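Local coordinates for STU0660 (Streptococcus thermophilus, PDB 3ZTH), which belongs to the large Csn2 proteins involved in CRISPR-mediated bacterial immunity, binds magnesium ions and probably binds DNA, at residues A[38-41]-A[46-49]; A[50-53]-A[58-61]. One frame throughout, in Å; residues are numbered along the deposited sequence.

Contact 1: residues A[38-41]-A[46-49]; sequences LSWY and KYSS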
# COMPACT_ATOMS: atom_id res chain seq x y z
N LEU A 38 0.57 18.01 26.31
CA LEU A 38 0.98 19.18 25.55
C LEU A 38 1.33 18.85 24.10
O LEU A 38 0.83 19.47 23.16
CB LEU A 38 2.18 19.84 26.22
CG LEU A 38 1.85 20.77 27.38
CD1 LEU A 38 3.12 21.14 28.12
CD2 LEU A 38 1.18 22.01 26.84
N SER A 39 2.18 17.86 23.92
CA SER A 39 2.59 17.48 22.57
C SER A 39 1.44 16.91 21.76
O SER A 39 1.35 17.15 20.56
CB SER A 39 3.75 16.49 22.64
OG SER A 39 3.34 15.27 23.22
N TRP A 40 0.56 16.14 22.40
CA TRP A 40 -0.56 15.56 21.68
C TRP A 40 -1.56 16.64 21.29
O TRP A 40 -2.01 16.70 20.16
CB TRP A 40 -1.26 14.51 22.55
CG TRP A 40 -0.65 13.14 22.46
CD1 TRP A 40 0.56 12.81 21.90
CD2 TRP A 40 -1.22 11.91 22.94
NE1 TRP A 40 0.77 11.45 22.01
CE2 TRP A 40 -0.31 10.88 22.63
CE3 TRP A 40 -2.42 11.59 23.59
CZ2 TRP A 40 -0.55 9.54 22.97
CZ3 TRP A 40 -2.67 10.26 23.92
CH2 TRP A 40 -1.73 9.25 23.60
N TYR A 41 -1.87 17.50 22.25
CA TYR A 41 -2.81 18.58 22.04
C TYR A 41 -2.38 19.51 20.92
O TYR A 41 -3.13 19.75 19.97
CB TYR A 41 -2.95 19.39 23.33
CG TYR A 41 -4.19 20.25 23.40
CD1 TYR A 41 -5.45 19.68 23.59
CD2 TYR A 41 -4.09 21.64 23.33
CE1 TYR A 41 -6.58 20.47 23.72
CE2 TYR A 41 -5.22 22.45 23.46
CZ TYR A 41 -6.47 21.85 23.66
OH TYR A 41 -7.59 22.63 23.83
N LYS A 46 -3.94 12.35 16.43
CA LYS A 46 -5.25 11.83 16.04
C LYS A 46 -5.50 10.74 17.09
O LYS A 46 -4.83 9.71 17.12
CB LYS A 46 -5.20 11.23 14.63
CG LYS A 46 -4.84 12.26 13.56
CD LYS A 46 -4.30 11.60 12.30
CE LYS A 46 -3.55 12.60 11.43
NZ LYS A 46 -2.66 11.92 10.44
N TYR A 47 -6.47 11.00 17.96
CA TYR A 47 -6.78 10.10 19.05
C TYR A 47 -7.52 8.81 18.72
O TYR A 47 -8.53 8.83 18.02
CB TYR A 47 -7.60 10.84 20.10
CG TYR A 47 -7.04 12.18 20.52
CD1 TYR A 47 -5.80 12.28 21.15
CD2 TYR A 47 -7.79 13.34 20.35
CE1 TYR A 47 -5.32 13.51 21.61
CE2 TYR A 47 -7.32 14.57 20.80
CZ TYR A 47 -6.09 14.65 21.44
OH TYR A 47 -5.64 15.86 21.90
N SER A 48 -7.02 7.70 19.25
CA SER A 48 -7.68 6.42 19.06
C SER A 48 -8.58 6.35 20.29
O SER A 48 -8.49 7.22 21.15
CB SER A 48 -6.68 5.27 19.11
OG SER A 48 -6.18 5.09 20.42
N SER A 49 -9.43 5.34 20.38
CA SER A 49 -10.30 5.24 21.55
C SER A 49 -9.50 4.80 22.77
O SER A 49 -9.85 5.12 23.90
CB SER A 49 -11.46 4.28 21.27
OG SER A 49 -10.98 3.03 20.80

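Contact 2: residues A[50-53]-A[58-61]; sequences EDLS and EEPT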
# COMPACT_ATOMS: atom_id res chain seq x y z
N GLU A 50 -8.42 4.06 22.55
CA GLU A 50 -7.59 3.61 23.66
C GLU A 50 -6.83 4.81 24.24
O GLU A 50 -6.43 4.80 25.40
CB GLU A 50 -6.60 2.53 23.22
CG GLU A 50 -7.23 1.17 22.92
CD GLU A 50 -7.72 1.03 21.48
OE1 GLU A 50 -8.49 1.90 21.02
OE2 GLU A 50 -7.34 0.04 20.81
N ASP A 51 -6.64 5.84 23.42
CA ASP A 51 -5.95 7.03 23.88
C ASP A 51 -6.86 7.83 24.80
O ASP A 51 -6.41 8.41 25.78
CB ASP A 51 -5.55 7.93 22.70
CG ASP A 51 -4.50 7.30 21.80
OD1 ASP A 51 -3.62 6.59 22.30
OD2 ASP A 51 -4.56 7.55 20.58
N LEU A 52 -8.15 7.86 24.47
CA LEU A 52 -9.12 8.62 25.26
C LEU A 52 -9.74 7.87 26.43
O LEU A 52 -10.55 8.43 27.17
CB LEU A 52 -10.21 9.15 24.33
CG LEU A 52 -9.65 9.96 23.15
CD1 LEU A 52 -10.75 10.26 22.15
CD2 LEU A 52 -9.04 11.25 23.67
N SER A 53 -9.35 6.60 26.60
CA SER A 53 -9.87 5.76 27.68
C SER A 53 -9.95 6.51 29.00
O SER A 53 -11.03 6.69 29.55
CB SER A 53 -8.97 4.55 27.88
OG SER A 53 -8.76 3.88 26.66
N GLU A 58 -13.48 10.97 25.83
CA GLU A 58 -13.72 12.37 25.48
C GLU A 58 -12.34 12.96 25.24
O GLU A 58 -11.40 12.65 25.97
CB GLU A 58 -14.41 13.09 26.63
CG GLU A 58 -15.56 13.97 26.20
CD GLU A 58 -16.71 13.16 25.63
OE1 GLU A 58 -17.34 12.41 26.40
OE2 GLU A 58 -16.97 13.26 24.41
N GLU A 59 -12.20 13.81 24.22
CA GLU A 59 -10.90 14.40 23.93
C GLU A 59 -10.47 15.34 25.05
O GLU A 59 -11.27 16.11 25.56
CB GLU A 59 -10.94 15.16 22.61
CG GLU A 59 -11.65 14.42 21.50
CD GLU A 59 -11.36 14.99 20.13
OE1 GLU A 59 -11.27 16.23 20.00
OE2 GLU A 59 -11.22 14.20 19.18
N PRO A 60 -9.18 15.28 25.45
CA PRO A 60 -8.65 16.14 26.52
C PRO A 60 -8.58 17.62 26.11
O PRO A 60 -8.35 17.95 24.95
CB PRO A 60 -7.27 15.53 26.78
CG PRO A 60 -6.87 15.03 25.43
CD PRO A 60 -8.14 14.36 24.95
N THR A 61 -8.75 18.50 27.09
CA THR A 61 -8.75 19.93 26.83
C THR A 61 -7.73 20.73 27.63
O THR A 61 -7.25 20.28 28.67
CB THR A 61 -10.18 20.48 27.08
OG1 THR A 61 -10.85 20.64 25.83
CG2 THR A 61 -10.15 21.78 27.83

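Contact 1: residues A[38-41]-A[46-49]
Y47 meets W40 and Y41 because its first torsion (chi1 -49°) sets CG anti to the carbonyl carbon and beside the backbone N, sending the phenol from the loop toward W40 and Y41 near the end of helix 28-43. W40 takes the same kind of torsion (chi1 -86°), which hangs the indole off the helix on the side of the returning chain. The first side-chain bond of Y41 points off the loop, and its CA comes nearer to Y47 than its ring does.

Two parts of the Y47 side chain do the touching, the CE1 edge and the hydroxyl. The CE1 edge approaches the benzo part of the indole, with W40 CE3 and Y47 CE1 4.0 Å apart. The tryptophan atom lies near the plane of the phenol, at its edge, while the indole is met obliquely; this is no face-to-face stack. Farther along, the Y47 hydroxyl comes over the backbone between W40 and Y41, with Y47 OH 3.9 Å from Y41 CA and 4.1 Å from W40 O. The separation of Y47 OH from Y41 CD1, 4.2 Å, is also one of loose packing.

The polar work at this helix end falls to other groups. R72 donates to the Y41 carbonyl, more weakly to that of W40, and touches Y47 as well; the Y41 hydroxyl bonds to the V70 carbonyl. The indole of W40 also meets the ring of W174 of the second subunit, their planes at about 70°.

Across the two segments themselves, the contact is therefore one of van der Waals packing and shape: an aromatic edge against an indole and a hydroxyl passing over backbone, with the directional bonds supplied from outside the pair.

Contact 2: residues A[50-53]-A[58-61]
This is a small apolar contact in which one leucine, L52 of the short, weakly bonded helix 49-52, packs against the extended backbone that leads to strand 62-63. The chain turns back between the two segments, and L52 and E58 have the nearest CA atoms, 5.9 Å apart. CG of L52 stands anti to the carbonyl carbon (chi1 -55°), which carries the branched end across to the incoming loop. Its CD2 methyl does most of the work: L52 CD2 lies 3.5 Å from P60 CD and 3.7 Å from E59 CA, and it also comes 3.6 Å from E58 O, a methyl against a carbonyl oxygen. The leucine and proline side chains cross at about a right angle. The other methyl touches more lightly, L52 CD1 being 4.3 Å from E59 CG, on the aliphatic part of the glutamate. Both glutamates are exposed residues, and their first side-chain bonds point off the leucine.

On the helical side, D51 OD1 bonds to S171 and D51 O to W174, both of the second subunit. The side chain of Y47 packs on L52, E59 and P60. The contact thus lies between helix 49-52 and the loop running into strand 62-63, with Y41 of helix 28-43 against the P60 carbonyl.

Overall arrangement
The four segments come in order along one run of chain, and 46-49 passes directly into 50-53, so contact 2 begins where contact 1 ends. Their centres are about 7 Å apart, and they touch: Y47 CB is 3.8 Å from L52 CG, and W40 CH2 is 3.5 Å from D51 OD1. Helix 28-43, which follows the inner strand 20-24 of the mixed sheet, is thereby joined to helix 49-52 and to the loop before strand 62-63. Both contacts lie on the same side of the chain's centre, away from the magnesium sites. Both also reach the second subunit, so this folded-back region forms part of a subunit interface in the four-chain assembly.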